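Long-range contacts in StAR-related lipid transfer protein 13 (Homo sapiens, PDB 2PSO), which stimulates GTP hydrolysis by RhoA, and perhaps by Cdc42, and carries in its C-terminal part the lipid-binding START domain described here: residues A79-E84 with A216-I221; E119-V124 with V138-K143; S155-H160 with A171-S176. All blocks are in the same frame, centred on the assembly; numbering follows the deposited sequence.

Interaction 1 of 3, residues A79-E84 with A216-I221; sequences ASVEVE and AEVARI
Val81, on strand 76-83, meets Val218 of the last helix, 209-223, where that helix lies along the sheet in the helix-grip fold of START domains. The axes of strand 79-83 and helix 216-221 approach to 7.6 Å and run in nearly the same direction, 16° apart, so the helix follows the strand instead of crossing it. The interface is modest, 239 Å² summed over both sides, and all five touching residues are buried.

Aliphatic packing carries most of it. The two valines slide past one another in opposite senses: Val81 CG1 lies 3.6 Å from Val218 CG1, and Val81 CG2 stands 3.9 Å from Val218 CG2. The CB of Val81 points to the helix; chi1 of -88° sets CG1 beside the backbone N and CG2 between the N and the carbonyl carbon, and both methyls reach Val218. Farther back along the strand, Ala79 adds its CB, 4.3 Å from Val218 CG1, so that this one methyl fits between Ala79 and Val81.

A second group of contacts sets methyls against backbone. Val218 CG1 rests 3.5 Å from Ser80 O, and Val81 CG2 faces the carbonyl of Val218. Polar bonding is directed elsewhere: Ser80 turns its CB away from the helix and shares a hydrogen bond with Thr191, while the backbone of Val81 pairs with Leu190. Leu190 also touches Val218 and Ile221, extending the apolar floor beneath the helix. At the next helical position, Val81 CG1 lies 4.1 Å from Ala219 CA.

Interaction 2 of 3, residues E119-V124 with V138-K143; sequences EIYQYV and VLRTWK
Glu119 and Arg140 form a salt bridge, Arg140 NH2 donating to Glu119 OE2 over 2.8 Å. The two chains run side by side; the donor reaches OE2 on its anti side, 35° out of the carboxylate plane, while OE2 stays close to the guanidinium plane. One face of that guanidinium lies flat on the Tyr121 ring, with centres 3.5 Å apart and planes 4° apart, a stack with cation-pi character. A bend at chi3 (113°) accompanies the turn of the Arg140 guanidinium over the ring, and the edge bond and face contact together restrict the rotation of the group.

Beneath these side chains the backbone pairs as an antiparallel hairpin. Glu119 and Arg140 exchange two hydrogen bonds, each 2.9 Å between the N of one and the O of the other; Tyr121 and Val138 form the second hydrogen-bonded pair, at 2.8 Å both ways. Between them Ile120 and Leu139 are the non-hydrogen-bonded pair, and their side chains take the other face, Ile120 CG1 standing 4.5 Å from Leu139 CD1. Outermost, Trp142 brings CH2 to 3.5 Å from Glu119 OE1.

Helix 87-96 borders the face of Glu119, Tyr121 and Arg140: Arg96 forms a salt bridge with Glu119 OE1, and Leu95 O receives a weak bond from Arg140 NH1. Within the START-domain sheet, strand 109-115 flanks the hairpin beside 118-125, and strand 151-157 beside 134-143.

Interaction 3 of 3, residues S155-H160 with A171-S176; sequences SLSVEH and AVVMDS
Ser157 and Val173 join strands 151-157 and 169-182, consecutive arms of a beta hairpin in the START-domain sheet, just before a classic beta bulge in which Met174 and Asp175 together face Arg195. The chain turns a corner at Met174, so the regular ladder breaks here and a side chain helps to hold it.

That side chain is Ser157. Its CB points toward the opposite arm and lies 3.5 Å from Val173 N. The torsion chi1 of -81° places OG beside its own backbone N and anti to the carbonyl carbon, which aims the hydroxyl at the Val173 amide. OG accepts from Val173 N over 2.7 Å, with an N-H...O angle of 157°, and the same OG lies 3.5 Å from Val172 CA. A regular hydrogen-bonded antiparallel pair would take the main-chain oxygen of Ser157 for this amide; here the hydroxyl oxygen stands in. The reciprocal bond is ordinary backbone, Ser157 N to Val173 O at 3.0 Å. Replacing Ser157 with an alanine would probably leave the Val173 N-H without this acceptor and weaken the hold on the chain ahead of the bulge.

Val173 O also faces Leu156 CA, 3.4 Å away in a CA-H...O contact. The methyl CG1 of Val173, anti to its backbone N, lies 3.7 Å from Ser155 O. Beyond the corner the arms meet again: Ser155 N donates to Ser176 O over 2.9 Å. Ser176 OG is engaged by His192 NE2, and the Ser155 and Ser176 side chains meet through their CB atoms, 4.0 Å apart.

How the interactions relate
All three contacts reach the same curved sheet, but at different places. Interaction 1 lies about 20 Å, centre to centre, from interaction 2 and 22 Å from interaction 3, and it joins parts of the chain far apart in sequence. Buried and apolar, it seats a helix on the sheet. Interactions 2 and 3 are local hairpins with centres only 9 Å apart; they touch where Leu139 N probably bonds Leu156 O, 2.8 Å away, linking neighbouring strands. Interaction 2 is largely buried and adds charge and ring stacking to a regular ladder, whereas partly buried interaction 3 relies on a hydroxyl where the ladder breaks.

Interaction 1 of 3, residues A79-E84 with A216-I221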
# COMPACT_ATOMS: atom_id res chain seq x y z
N ALA A 79 0.13 -3.28 6.31
CA ALA A 79 -0.66 -2.52 7.29
C ALA A 79 -2.12 -2.99 7.39
O ALA A 79 -2.69 -3.47 6.41
CB ALA A 79 -0.61 -1.06 6.99
N SER A 80 -2.70 -2.85 8.59
CA SER A 80 -4.09 -3.26 8.86
C SER A 80 -4.96 -2.25 9.60
O SER A 80 -4.45 -1.34 10.26
CB SER A 80 -4.09 -4.52 9.69
OG SER A 80 -3.93 -5.61 8.83
N VAL A 81 -6.28 -2.42 9.47
CA VAL A 81 -7.26 -1.73 10.29
C VAL A 81 -8.53 -2.54 10.30
O VAL A 81 -8.73 -3.41 9.45
CB VAL A 81 -7.68 -0.39 9.71
CG1 VAL A 81 -6.77 0.75 10.18
CG2 VAL A 81 -7.77 -0.48 8.23
N GLU A 82 -9.38 -2.25 11.28
CA GLU A 82 -10.74 -2.74 11.29
C GLU A 82 -11.61 -1.59 10.75
O GLU A 82 -11.52 -0.46 11.23
CB GLU A 82 -11.16 -3.17 12.70
CG GLU A 82 -12.49 -3.92 12.74
CD GLU A 82 -13.00 -4.23 14.16
OE1 GLU A 82 -12.29 -4.95 14.91
OE2 GLU A 82 -14.11 -3.78 14.52
N VAL A 83 -12.42 -1.86 9.73
CA VAL A 83 -13.26 -0.78 9.21
C VAL A 83 -14.74 -1.11 9.32
O VAL A 83 -15.15 -2.24 9.07
CB VAL A 83 -12.86 -0.36 7.77
CG1 VAL A 83 -12.19 -1.49 7.06
CG2 VAL A 83 -14.07 0.13 6.99
N GLU A 84 -15.51 -0.09 9.73
CA GLU A 84 -16.96 -0.20 9.95
C GLU A 84 -17.80 -0.23 8.66
O GLU A 84 -18.63 0.65 8.44
CB GLU A 84 -17.46 0.97 10.81
CG GLU A 84 -16.85 1.04 12.22
CD GLU A 84 -17.20 -0.17 13.07
OE1 GLU A 84 -18.40 -0.37 13.35
OE2 GLU A 84 -16.26 -0.92 13.45
N ALA A 216 -1.13 4.87 7.49
CA ALA A 216 -1.97 6.05 7.51
C ALA A 216 -2.93 6.03 6.32
O ALA A 216 -3.95 6.71 6.34
CB ALA A 216 -1.13 7.33 7.53
N GLU A 217 -2.59 5.26 5.29
CA GLU A 217 -3.47 5.17 4.12
C GLU A 217 -4.66 4.35 4.54
O GLU A 217 -5.84 4.70 4.32
CB GLU A 217 -2.77 4.50 2.94
CG GLU A 217 -3.59 4.54 1.67
CD GLU A 217 -3.10 3.57 0.60
OE1 GLU A 217 -2.60 4.03 -0.46
OE2 GLU A 217 -3.23 2.34 0.82
N VAL A 218 -4.32 3.29 5.23
CA VAL A 218 -5.28 2.33 5.69
C VAL A 218 -6.11 2.88 6.85
O VAL A 218 -7.19 2.39 7.13
CB VAL A 218 -4.54 1.04 6.02
CG1 VAL A 218 -4.38 0.84 7.49
CG2 VAL A 218 -5.24 -0.12 5.35
N ALA A 219 -5.63 3.93 7.49
CA ALA A 219 -6.36 4.56 8.60
C ALA A 219 -7.34 5.56 8.03
O ALA A 219 -8.43 5.75 8.56
CB ALA A 219 -5.41 5.25 9.54
N ARG A 220 -6.94 6.21 6.94
CA ARG A 220 -7.79 7.16 6.27
C ARG A 220 -8.96 6.43 5.62
O ARG A 220 -10.11 6.89 5.71
CB ARG A 220 -7.01 7.92 5.23
CG ARG A 220 -6.16 8.96 5.84
CD ARG A 220 -5.58 9.84 4.80
NE ARG A 220 -5.06 9.06 3.69
CZ ARG A 220 -3.81 9.12 3.27
NH1 ARG A 220 -2.98 9.94 3.88
NH2 ARG A 220 -3.41 8.39 2.25
N ILE A 221 -8.69 5.28 5.01
CA ILE A 221 -9.78 4.51 4.45
C ILE A 221 -10.78 4.22 5.55
O ILE A 221 -11.99 4.35 5.34
CB ILE A 221 -9.31 3.21 3.88
CG1 ILE A 221 -8.51 3.49 2.59
CG2 ILE A 221 -10.53 2.31 3.64
CD1 ILE A 221 -7.74 2.32 2.08

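Interaction 2 of 3, residues E119-V124 with V138-K143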
# COMPACT_ATOMS: atom_id res chain seq x y z
N GLU A 119 -8.32 -3.90 -15.30
CA GLU A 119 -8.18 -2.64 -16.01
C GLU A 119 -6.79 -2.00 -15.86
O GLU A 119 -5.99 -2.40 -15.01
CB GLU A 119 -9.26 -1.66 -15.54
CG GLU A 119 -8.86 -0.69 -14.46
CD GLU A 119 -10.07 0.01 -13.85
OE1 GLU A 119 -11.22 -0.37 -14.19
OE2 GLU A 119 -9.90 0.94 -13.01
N ILE A 120 -6.52 -1.02 -16.72
CA ILE A 120 -5.35 -0.21 -16.56
C ILE A 120 -5.71 1.18 -16.03
O ILE A 120 -6.42 1.98 -16.66
CB ILE A 120 -4.60 -0.11 -17.87
CG1 ILE A 120 -4.11 -1.49 -18.24
CG2 ILE A 120 -3.42 0.81 -17.74
CD1 ILE A 120 -3.17 -1.43 -19.34
N TYR A 121 -5.22 1.48 -14.84
CA TYR A 121 -5.69 2.66 -14.16
C TYR A 121 -4.52 3.59 -14.03
O TYR A 121 -3.39 3.14 -13.86
CB TYR A 121 -6.22 2.26 -12.79
CG TYR A 121 -7.11 3.27 -12.14
CD1 TYR A 121 -8.31 3.62 -12.72
CD2 TYR A 121 -6.76 3.87 -10.94
CE1 TYR A 121 -9.14 4.54 -12.14
CE2 TYR A 121 -7.59 4.79 -10.33
CZ TYR A 121 -8.78 5.12 -10.93
OH TYR A 121 -9.61 6.05 -10.36
N GLN A 122 -4.75 4.88 -14.09
CA GLN A 122 -3.64 5.82 -13.98
C GLN A 122 -4.01 6.96 -13.08
O GLN A 122 -5.00 7.62 -13.31
CB GLN A 122 -3.27 6.34 -15.37
CG GLN A 122 -2.59 7.68 -15.40
CD GLN A 122 -3.08 8.52 -16.56
OE1 GLN A 122 -3.91 9.41 -16.39
NE2 GLN A 122 -2.59 8.23 -17.75
N TYR A 123 -3.21 7.19 -12.05
CA TYR A 123 -3.43 8.32 -11.16
C TYR A 123 -2.15 9.05 -10.83
O TYR A 123 -1.07 8.56 -11.10
CB TYR A 123 -4.09 7.88 -9.86
CG TYR A 123 -3.38 6.77 -9.08
CD1 TYR A 123 -2.53 7.07 -8.01
CD2 TYR A 123 -3.61 5.43 -9.37
CE1 TYR A 123 -1.91 6.06 -7.27
CE2 TYR A 123 -2.99 4.42 -8.66
CZ TYR A 123 -2.15 4.74 -7.60
OH TYR A 123 -1.56 3.70 -6.89
N VAL A 124 -2.30 10.22 -10.22
CA VAL A 124 -1.18 11.02 -9.72
C VAL A 124 -1.39 11.26 -8.24
O VAL A 124 -2.51 11.50 -7.84
CB VAL A 124 -1.15 12.39 -10.37
CG1 VAL A 124 -0.12 13.26 -9.70
CG2 VAL A 124 -0.84 12.27 -11.84
N VAL A 138 -1.12 1.45 -13.67
CA VAL A 138 -1.18 0.19 -13.00
C VAL A 138 -2.17 -0.76 -13.68
O VAL A 138 -3.16 -0.32 -14.23
CB VAL A 138 -1.52 0.49 -11.56
CG1 VAL A 138 -2.58 -0.44 -11.03
CG2 VAL A 138 -0.28 0.46 -10.75
N LEU A 139 -1.84 -2.05 -13.71
CA LEU A 139 -2.80 -3.09 -14.01
C LEU A 139 -3.52 -3.47 -12.68
O LEU A 139 -2.86 -3.89 -11.74
CB LEU A 139 -2.01 -4.27 -14.56
CG LEU A 139 -2.69 -5.59 -14.95
CD1 LEU A 139 -3.56 -5.40 -16.16
CD2 LEU A 139 -1.64 -6.67 -15.24
N ARG A 140 -4.83 -3.28 -12.55
CA ARG A 140 -5.53 -3.70 -11.32
C ARG A 140 -6.53 -4.73 -11.72
O ARG A 140 -7.16 -4.60 -12.76
CB ARG A 140 -6.41 -2.60 -10.68
CG ARG A 140 -6.00 -1.21 -10.88
CD ARG A 140 -7.19 -0.34 -10.85
NE ARG A 140 -7.22 0.55 -9.70
CZ ARG A 140 -8.19 1.41 -9.47
NH1 ARG A 140 -8.15 2.18 -8.40
NH2 ARG A 140 -9.20 1.52 -10.32
N THR A 141 -6.73 -5.71 -10.87
CA THR A 141 -7.82 -6.60 -11.07
C THR A 141 -8.45 -6.76 -9.70
O THR A 141 -7.77 -6.56 -8.70
CB THR A 141 -7.33 -7.96 -11.71
OG1 THR A 141 -8.35 -8.97 -11.59
CG2 THR A 141 -6.06 -8.46 -11.08
N TRP A 142 -9.74 -7.06 -9.61
CA TRP A 142 -10.35 -7.16 -8.29
C TRP A 142 -11.30 -8.31 -8.32
O TRP A 142 -11.66 -8.77 -9.38
CB TRP A 142 -11.07 -5.89 -7.89
CG TRP A 142 -12.07 -5.42 -8.87
CD1 TRP A 142 -13.42 -5.57 -8.80
CD2 TRP A 142 -11.82 -4.67 -10.08
NE1 TRP A 142 -14.03 -4.99 -9.89
CE2 TRP A 142 -13.07 -4.43 -10.69
CE3 TRP A 142 -10.66 -4.20 -10.71
CZ2 TRP A 142 -13.20 -3.76 -11.91
CZ3 TRP A 142 -10.79 -3.54 -11.92
CH2 TRP A 142 -12.06 -3.31 -12.51
N LYS A 143 -11.69 -8.78 -7.14
CA LYS A 143 -12.37 -10.04 -7.02
C LYS A 143 -13.27 -9.95 -5.80
O LYS A 143 -12.80 -9.66 -4.72
CB LYS A 143 -11.31 -11.14 -6.85
CG LYS A 143 -11.77 -12.59 -7.12
CD LYS A 143 -11.32 -13.10 -8.49

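Interaction 3 of 3, residues S155-H160 with A171-S176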
# COMPACT_ATOMS: atom_id res chain seq x y z
N SER A 155 -2.62 -4.92 -7.70
CA SER A 155 -2.09 -3.97 -8.63
C SER A 155 -0.61 -4.17 -8.91
O SER A 155 0.12 -4.70 -8.08
CB SER A 155 -2.31 -2.57 -8.05
OG SER A 155 -3.67 -2.35 -7.77
N LEU A 156 -0.16 -3.75 -10.09
CA LEU A 156 1.28 -3.73 -10.38
C LEU A 156 1.46 -2.75 -11.49
O LEU A 156 0.57 -2.60 -12.31
CB LEU A 156 1.78 -5.10 -10.81
CG LEU A 156 0.90 -5.85 -11.81
CD1 LEU A 156 1.56 -5.90 -13.18
CD2 LEU A 156 0.60 -7.23 -11.31
N SER A 157 2.58 -2.05 -11.50
CA SER A 157 2.81 -0.94 -12.41
C SER A 157 3.06 -1.47 -13.79
O SER A 157 3.63 -2.56 -13.94
CB SER A 157 4.00 -0.07 -11.96
OG SER A 157 3.65 0.86 -10.92
N VAL A 158 2.59 -0.75 -14.80
CA VAL A 158 2.87 -1.10 -16.19
C VAL A 158 3.11 0.19 -16.94
O VAL A 158 3.06 1.26 -16.35
CB VAL A 158 1.69 -1.83 -16.85
CG1 VAL A 158 1.39 -3.15 -16.15
CG2 VAL A 158 0.46 -0.95 -16.84
N GLU A 159 3.37 0.08 -18.24
CA GLU A 159 3.37 1.25 -19.11
C GLU A 159 2.22 1.16 -20.09
O GLU A 159 1.87 0.08 -20.57
CB GLU A 159 4.65 1.28 -19.92
CG GLU A 159 5.84 1.77 -19.15
CD GLU A 159 7.10 1.53 -19.93
OE1 GLU A 159 8.19 1.52 -19.32
OE2 GLU A 159 6.96 1.35 -21.16
N HIS A 160 1.63 2.30 -20.42
CA HIS A 160 0.63 2.28 -21.47
C HIS A 160 0.95 3.30 -22.53
O HIS A 160 1.40 4.39 -22.21
CB HIS A 160 -0.80 2.53 -20.94
CG HIS A 160 -1.86 1.96 -21.83
ND1 HIS A 160 -2.44 2.68 -22.86
CD2 HIS A 160 -2.37 0.71 -21.91
CE1 HIS A 160 -3.29 1.90 -23.51
NE2 HIS A 160 -3.27 0.70 -22.95
N ALA A 171 6.29 5.97 -10.28
CA ALA A 171 6.70 4.99 -9.30
C ALA A 171 6.68 3.59 -9.93
O ALA A 171 6.50 3.44 -11.13
CB ALA A 171 5.81 5.04 -8.08
N VAL A 172 6.90 2.57 -9.11
CA VAL A 172 6.84 1.19 -9.56
C VAL A 172 6.16 0.39 -8.45
O VAL A 172 6.79 -0.01 -7.46
CB VAL A 172 8.24 0.59 -9.87
CG1 VAL A 172 8.12 -0.88 -10.28
CG2 VAL A 172 8.96 1.38 -10.96
N VAL A 173 4.85 0.21 -8.59
CA VAL A 173 4.13 -0.65 -7.69
C VAL A 173 4.60 -2.05 -8.05
O VAL A 173 4.22 -2.59 -9.08
CB VAL A 173 2.59 -0.46 -7.86
CG1 VAL A 173 1.80 -1.55 -7.15
CG2 VAL A 173 2.18 0.89 -7.34
N MET A 174 5.49 -2.61 -7.24
CA MET A 174 6.05 -3.94 -7.49
C MET A 174 5.06 -4.97 -6.98
O MET A 174 4.75 -5.96 -7.66
CB MET A 174 7.40 -4.11 -6.79
CG MET A 174 8.42 -2.99 -7.08
SD MET A 174 9.95 -3.04 -6.07
CE MET A 174 10.30 -4.81 -6.05
N ASP A 175 4.58 -4.71 -5.77
CA ASP A 175 3.49 -5.45 -5.16
C ASP A 175 2.51 -4.47 -4.56
O ASP A 175 2.90 -3.44 -4.00
CB ASP A 175 3.99 -6.34 -4.03
CG ASP A 175 4.33 -7.73 -4.49
OD1 ASP A 175 4.59 -7.91 -5.70
OD2 ASP A 175 4.33 -8.65 -3.64
N SER A 176 1.22 -4.77 -4.71
CA SER A 176 0.18 -4.06 -3.99
C SER A 176 -1.03 -4.93 -3.99
O SER A 176 -1.55 -5.31 -5.06
CB SER A 176 -0.19 -2.76 -4.68
OG SER A 176 -1.13 -2.05 -3.88